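Local structure of gamma-glutamyltranspeptidase (Ggt) (Helicobacter pylori 26695, 5BPK) at residues G130-A134 with D243-G249; S42-A47 with A71-V75. The protein probably acts as an Ntn-hydrolase that cleaves gamma-glutamyl bonds and transfers the gamma-glutamyl group to water or an amino-acid acceptor. All coordinates share one frame; numbering follows the deposited sequence.

Contact 1: residues G130-A134 with D243-G249; sequences GYLAA and DMKKNGG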
ATOM      1  N   GLY A 130       7.667   9.120  16.649  1.00 14.91           N
ATOM      2  CA  GLY A 130       6.940  10.085  17.462  1.00 14.78           C
ATOM      3  C   GLY A 130       5.868  10.896  16.765  1.00 15.89           C
ATOM      4  O   GLY A 130       5.463  10.592  15.643  1.00 18.64           O
ATOM      5  N   TYR A 131       5.445  11.961  17.436  1.00 14.58           N
ATOM      6  CA  TYR A 131       4.183  12.635  17.145  1.00 16.21           C
ATOM      7  C   TYR A 131       4.231  13.608  15.957  1.00 14.82           C
ATOM      8  O   TYR A 131       3.218  13.798  15.273  1.00 15.58           O
ATOM      9  CB  TYR A 131       3.671  13.357  18.397  1.00 14.80           C
ATOM     10  CG  TYR A 131       3.206  12.439  19.521  1.00 16.49           C
ATOM     11  CD1 TYR A 131       4.117  11.706  20.291  1.00 15.63           C
ATOM     12  CD2 TYR A 131       1.854  12.305  19.811  1.00 15.31           C
ATOM     13  CE1 TYR A 131       3.686  10.876  21.328  1.00 16.30           C
ATOM     14  CE2 TYR A 131       1.408  11.472  20.832  1.00 15.15           C
ATOM     15  CZ  TYR A 131       2.329  10.753  21.587  1.00 15.89           C
ATOM     16  OH  TYR A 131       1.895   9.939  22.608  1.00 17.11           O
ATOM     17  N   LEU A 132       5.396  14.205  15.709  1.00 14.53           N
ATOM     18  CA  LEU A 132       5.574  15.130  14.584  1.00 14.77           C
ATOM     19  C   LEU A 132       5.636  14.384  13.240  1.00 14.62           C
ATOM     20  O   LEU A 132       5.410  14.974  12.189  1.00 15.98           O
ATOM     21  CB  LEU A 132       6.835  15.982  14.761  1.00 15.68           C
ATOM     22  CG  LEU A 132       6.835  17.267  13.926  1.00 16.56           C
ATOM     23  CD1 LEU A 132       5.679  18.179  14.339  1.00 18.08           C
ATOM     24  CD2 LEU A 132       8.159  18.010  14.051  1.00 18.21           C
ATOM     25  N   ALA A 133       5.942  13.089  13.294  1.00 13.50           N
ATOM     26  CA  ALA A 133       6.035  12.248  12.097  1.00 12.51           C
ATOM     27  C   ALA A 133       4.675  11.949  11.472  1.00 11.85           C
ATOM     28  O   ALA A 133       4.618  11.399  10.365  1.00 12.75           O
ATOM     29  CB  ALA A 133       6.731  10.931  12.431  1.00 14.09           C
ATOM     30  N   ALA A 134       3.591  12.280  12.173  1.00 12.13           N
ATOM     31  CA  ALA A 134       2.233  11.874  11.748  1.00 12.48           C
ATOM     32  C   ALA A 134       1.512  12.891  10.872  1.00 13.18           C
ATOM     33  O   ALA A 134       1.473  14.088  11.186  1.00 15.03           O
ATOM     34  CB  ALA A 134       1.374  11.564  12.963  1.00 14.05           C
ATOM     35  N   ASP A 243      -2.737  14.767  23.444  1.00 18.95           N
ATOM     36  CA  ASP A 243      -1.503  13.989  23.394  1.00 17.70           C
ATOM     37  C   ASP A 243      -0.485  14.640  22.444  1.00 17.20           C
ATOM     38  O   ASP A 243       0.720  14.631  22.713  1.00 16.23           O
ATOM     39  CB  ASP A 243      -1.793  12.519  23.011  1.00 16.94           C
ATOM     40  CG  ASP A 243      -0.849  11.538  23.686  1.00 15.48           C
ATOM     41  OD1 ASP A 243      -0.248  11.900  24.739  1.00 17.89           O
ATOM     42  OD2 ASP A 243      -0.716  10.398  23.179  1.00 15.21           O
ATOM     43  N   MET A 244      -0.978  15.219  21.346  1.00 16.36           N
ATOM     44  CA  MET A 244      -0.131  15.983  20.426  1.00 17.05           C
ATOM     45  C   MET A 244       0.551  17.165  21.119  1.00 19.13           C
ATOM     46  O   MET A 244       1.768  17.335  21.010  1.00 20.08           O
ATOM     47  CB  MET A 244      -0.943  16.469  19.227  1.00 17.41           C
ATOM     48  CG  MET A 244      -1.240  15.358  18.222  1.00 15.67           C
ATOM     49  SD  MET A 244       0.176  15.006  17.164  1.00 15.96           S
ATOM     50  CE  MET A 244      -0.205  13.385  16.480  1.00 14.92           C
ATOM     51  N   LYS A 245      -0.238  17.969  21.827  1.00 18.70           N
ATOM     52  CA  LYS A 245       0.289  19.124  22.563  1.00 21.81           C
ATOM     53  C   LYS A 245       1.346  18.708  23.597  1.00 22.87           C
ATOM     54  O   LYS A 245       2.371  19.364  23.744  1.00 24.41           O
ATOM     55  CB  LYS A 245      -0.861  19.888  23.228  1.00 21.87           C
ATOM     56  CG  LYS A 245      -0.458  21.213  23.883  1.00 24.77           C
ATOM     57  N   LYS A 246       1.086  17.600  24.288  1.00 22.27           N
ATOM     58  CA  LYS A 246       1.970  17.072  25.336  1.00 24.36           C
ATOM     59  C   LYS A 246       3.326  16.572  24.829  1.00 22.82           C
ATOM     60  O   LYS A 246       4.322  16.632  25.554  1.00 24.89           O
ATOM     61  CB  LYS A 246       1.238  15.935  26.062  1.00 24.89           C
ATOM     62  CG  LYS A 246       1.952  15.330  27.259  1.00 29.78           C
ATOM     63  CD  LYS A 246       1.104  14.229  27.882  1.00 31.07           C
ATOM     64  CE  LYS A 246       1.804  13.583  29.072  1.00 34.91           C
ATOM     65  NZ  LYS A 246       1.261  12.227  29.379  1.00 34.24           N
ATOM     66  N   ASN A 247       3.371  16.100  23.584  1.00 20.12           N
ATOM     67  CA  ASN A 247       4.506  15.343  23.078  1.00 21.03           C
ATOM     68  C   ASN A 247       5.137  15.915  21.805  1.00 21.08           C
ATOM     69  O   ASN A 247       5.777  15.192  21.044  1.00 24.23           O
ATOM     70  CB  ASN A 247       4.060  13.900  22.851  1.00 21.20           C
ATOM     71  CG  ASN A 247       3.828  13.163  24.148  1.00 21.86           C
ATOM     72  OD1 ASN A 247       4.778  12.845  24.869  1.00 27.47           O
ATOM     73  ND2 ASN A 247       2.563  12.891  24.461  1.00 22.05           N
ATOM     74  N   GLY A 248       4.941  17.207  21.572  1.00 22.32           N
ATOM     75  CA  GLY A 248       5.652  17.906  20.507  1.00 23.02           C
ATOM     76  C   GLY A 248       5.091  17.696  19.110  1.00 22.12           C
ATOM     77  O   GLY A 248       5.778  17.943  18.120  1.00 22.78           O
ATOM     78  N   GLY A 249       3.847  17.240  19.031  1.00 20.21           N
ATOM     79  CA  GLY A 249       3.159  17.083  17.752  1.00 19.32           C
ATOM     80  C   GLY A 249       2.333  18.311  17.436  1.00 18.34           C
ATOM     81  O   GLY A 249       2.206  19.212  18.268  1.00 17.89           O
TER
HETATM   82  O   HOH W   1       7.387  12.878  19.587  1.00 20.50           O
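Y131 and N247 form the tight centre of this contact, where a loop tyrosine lies against the C-terminal end of helix 234-246. With CG anti to its carbonyl carbon (chi1 -69°), Y131 sends its ring across the last turn of the helix. N247 CB lies over one face as a CH-pi contact, 3.5 Å from the ring centroid and displaced toward the rim at CD1 and CE1. The N247 amide carries on past the rim on the CE1-CZ side, nearly parallel to the ring, the two planes 14° apart, and its rotation is fixed by a bond from ND2 back to D243 O (3.1 Å). At the far end of the ring, Y131 OH donates to D243 OD2 at 2.7 Å, entering from above a carboxylate that stands almost perpendicular to the ring. The same OD2 accepts from D31 N of the other protein chain, and S192 OG bonds to Y131 OH, so the phenol-carboxylate pair belongs to a buried polar network at the subunit interface. M244, bent at chi2, brings SD to the ring edge in a Met-aromatic contact and CE to 3.7 Å from Y131 O.

The contact thus joins the loop between strand 97-102 and helix 139-150 to a helix end that the chain leaves in a glycine turn: G249 N bonds to M244 O (2.9 Å), with G248 at positive phi, while N247 N reaches the same oxygen from the opposite face of its plane.

Beyond the ring the contact becomes looser. A water spans the backbones, accepting from Y131 N and donating to N247 O, the latter at 3.2 Å. L132 makes a slighter approach, its CD1 lying 3.8 Å from the carbonyl oxygen of exposed G248.

Contact 2: residues S42-A47 with A71-V75; sequences SSHPLA and ALAVV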
ATOM      1  N   SER A  42      -6.951 -11.047   2.907  1.00 10.57           N
ATOM      2  CA  SER A  42      -6.056 -10.140   3.609  1.00 12.01           C
ATOM      3  C   SER A  42      -4.861 -10.929   4.142  1.00 11.91           C
ATOM      4  O   SER A  42      -4.817 -12.154   4.037  1.00 13.42           O
ATOM      5  CB  SER A  42      -6.789  -9.465   4.771  1.00 12.13           C
ATOM      6  OG  SER A  42      -6.807 -10.291   5.932  1.00 11.95           O
ATOM      7  N   SER A  43      -3.914 -10.215   4.743  1.00 10.80           N
ATOM      8  CA  SER A  43      -2.727 -10.823   5.327  1.00 11.97           C
ATOM      9  C   SER A  43      -2.937 -11.405   6.728  1.00 13.85           C
ATOM     10  O   SER A  43      -1.985 -11.910   7.317  1.00 17.51           O
ATOM     11  CB  SER A  43      -1.589  -9.796   5.368  1.00 12.87           C
ATOM     12  OG  SER A  43      -1.126  -9.518   4.054  1.00 12.29           O
ATOM     13  N   HIS A  44      -4.146 -11.324   7.283  1.00 11.24           N
ATOM     14  CA  HIS A  44      -4.414 -11.962   8.579  1.00 12.88           C
ATOM     15  C   HIS A  44      -5.659 -12.843   8.479  1.00 13.09           C
ATOM     16  O   HIS A  44      -6.732 -12.353   8.141  1.00 13.45           O
ATOM     17  CB  HIS A  44      -4.584 -10.953   9.716  1.00 12.06           C
ATOM     18  CG  HIS A  44      -4.420 -11.565  11.072  1.00 12.76           C
ATOM     19  ND1 HIS A  44      -5.289 -12.515  11.567  1.00 13.25           N
ATOM     20  CD2 HIS A  44      -3.470 -11.394  12.025  1.00 14.34           C
ATOM     21  CE1 HIS A  44      -4.892 -12.890  12.772  1.00 15.52           C
ATOM     22  NE2 HIS A  44      -3.791 -12.227  13.074  1.00 15.79           N
ATOM     23  N   PRO A  45      -5.511 -14.142   8.774  1.00 12.33           N
ATOM     24  CA  PRO A  45      -6.645 -15.047   8.622  1.00 11.92           C
ATOM     25  C   PRO A  45      -7.896 -14.640   9.399  1.00 13.65           C
ATOM     26  O   PRO A  45      -8.979 -14.913   8.937  1.00 15.33           O
ATOM     27  CB  PRO A  45      -6.104 -16.392   9.114  1.00 14.36           C
ATOM     28  CG  PRO A  45      -4.639 -16.308   8.951  1.00 19.76           C
ATOM     29  CD  PRO A  45      -4.298 -14.858   9.219  1.00 13.61           C
ATOM     30  N   LEU A  46      -7.761 -14.019  10.568  1.00 15.24           N
ATOM     31  CA  LEU A  46      -8.959 -13.572  11.302  1.00 13.85           C
ATOM     32  C   LEU A  46      -9.705 -12.475  10.542  1.00 13.52           C
ATOM     33  O   LEU A  46     -10.936 -12.475  10.502  1.00 15.61           O
ATOM     34  CB  LEU A  46      -8.630 -13.096  12.720  1.00 14.34           C
ATOM     35  CG  LEU A  46      -8.122 -14.168  13.686  1.00 15.28           C
ATOM     36  CD1 LEU A  46      -7.619 -13.534  14.977  1.00 15.92           C
ATOM     37  CD2 LEU A  46      -9.197 -15.212  13.979  1.00 18.07           C
ATOM     38  N   ALA A  47      -8.964 -11.566   9.915  1.00 12.23           N
ATOM     39  CA  ALA A  47      -9.588 -10.509   9.128  1.00 11.15           C
ATOM     40  C   ALA A  47     -10.199 -11.053   7.839  1.00 12.64           C
ATOM     41  O   ALA A  47     -11.292 -10.647   7.451  1.00 13.27           O
ATOM     42  CB  ALA A  47      -8.596  -9.384   8.841  1.00  9.78           C
ATOM     43  N   ALA A  71     -11.067  -4.768  11.127  1.00 11.02           N
ATOM     44  CA  ALA A  71     -10.495  -5.977  11.746  1.00 11.10           C
ATOM     45  C   ALA A  71      -8.965  -5.937  11.752  1.00 12.41           C
ATOM     46  O   ALA A  71      -8.345  -6.211  12.773  1.00 11.52           O
ATOM     47  CB  ALA A  71     -11.008  -7.242  11.057  1.00 11.52           C
ATOM     48  N   LEU A  72      -8.360  -5.552  10.633  1.00 11.20           N
ATOM     49  CA  LEU A  72      -6.896  -5.465  10.563  1.00 10.81           C
ATOM     50  C   LEU A  72      -6.326  -4.399  11.505  1.00 11.46           C
ATOM     51  O   LEU A  72      -5.185  -4.516  11.968  1.00 12.10           O
ATOM     52  CB  LEU A  72      -6.442  -5.180   9.124  1.00 10.73           C
ATOM     53  CG  LEU A  72      -6.583  -6.307   8.105  1.00  8.83           C
ATOM     54  CD1 LEU A  72      -6.306  -5.774   6.677  1.00 10.49           C
ATOM     55  CD2 LEU A  72      -5.649  -7.469   8.442  1.00 11.00           C
ATOM     56  N   ALA A  73      -7.110  -3.355  11.782  1.00 10.78           N
ATOM     57  CA  ALA A  73      -6.704  -2.334  12.757  1.00 10.45           C
ATOM     58  C   ALA A  73      -6.496  -2.907  14.172  1.00 10.63           C
ATOM     59  O   ALA A  73      -5.782  -2.310  14.994  1.00 11.53           O
ATOM     60  CB  ALA A  73      -7.716  -1.170  12.789  1.00 10.52           C
ATOM     61  N   VAL A  74      -7.109  -4.058  14.434  1.00 11.45           N
ATOM     62  CA  VAL A  74      -7.021  -4.735  15.721  1.00 11.14           C
ATOM     63  C   VAL A  74      -6.003  -5.890  15.671  1.00 11.60           C
ATOM     64  O   VAL A  74      -5.136  -5.983  16.525  1.00 12.25           O
ATOM     65  CB  VAL A  74      -8.414  -5.256  16.143  1.00 11.41           C
ATOM     66  CG1 VAL A  74      -8.339  -6.039  17.460  1.00 11.67           C
ATOM     67  CG2 VAL A  74      -9.377  -4.102  16.272  1.00 12.76           C
ATOM     68  N   VAL A  75      -6.094  -6.745  14.658  1.00 11.68           N
ATOM     69  CA  VAL A  75      -5.300  -7.985  14.628  1.00 10.55           C
ATOM     70  C   VAL A  75      -3.956  -7.867  13.922  1.00 10.57           C
ATOM     71  O   VAL A  75      -3.136  -8.781  14.015  1.00 12.55           O
ATOM     72  CB  VAL A  75      -6.091  -9.154  14.014  1.00 11.13           C
ATOM     73  CG1 VAL A  75      -7.379  -9.398  14.816  1.00 14.45           C
ATOM     74  CG2 VAL A  75      -6.418  -8.922  12.522  1.00 13.38           C
TER
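V75 meets the H44 ring from above: its CG2 methyl makes a CH-pi contact 3.8 Å from the centroid and offset toward the rim. Beside it, H44 CD2 comes within 3.3 Å of V75 O. A47 supplies the other close packing, its CB lying 3.5 Å from L72 CD2 and also meeting A71 CB, so a small alanine surface lets the start of helix 45-56 come close to the end of helix 61-75. The L72 methyl is shared with H44 CB, and L46 CD1 adds a lighter touch on V75 CG1.

What positions the imidazole is a helix cap. H44 occupies the N-cap of helix 45-56, and with CG anti to its backbone N (chi1 -162°) its ND1 accepts from L46 N at 3.1 Å, the donor lying in the ring plane. One step further out, S42 OG accepts from H44 N in an ST turn and is itself bonded to S48 OG. Helix 155-168 packs on V75 through L165.

No hydrogen bond crosses between the segments: the cohesion is mainly apolar, and because ND1 serves as an acceptor, a neutral H44 would probably carry its proton on NE2.

How the contacts relate
From the N terminus, the chain first passes through contact 2, a short closure that returns after 23 intervening residues and pairs the start of helix 45-56 with the end of helix 61-75. It then runs through strands 85-91 and 97-102 before the loop at 130-134 opens contact 1, whose 108 intervening residues are mostly helical and end on helix 234-246. The two closures therefore stand in series, neither nesting nor crossing, with centres about 27 Å apart and nearest atoms about 16 Å apart. The fold connects them indirectly: helices 155-168 and 214-226, both within the longer closure, pack against residues of 71-75.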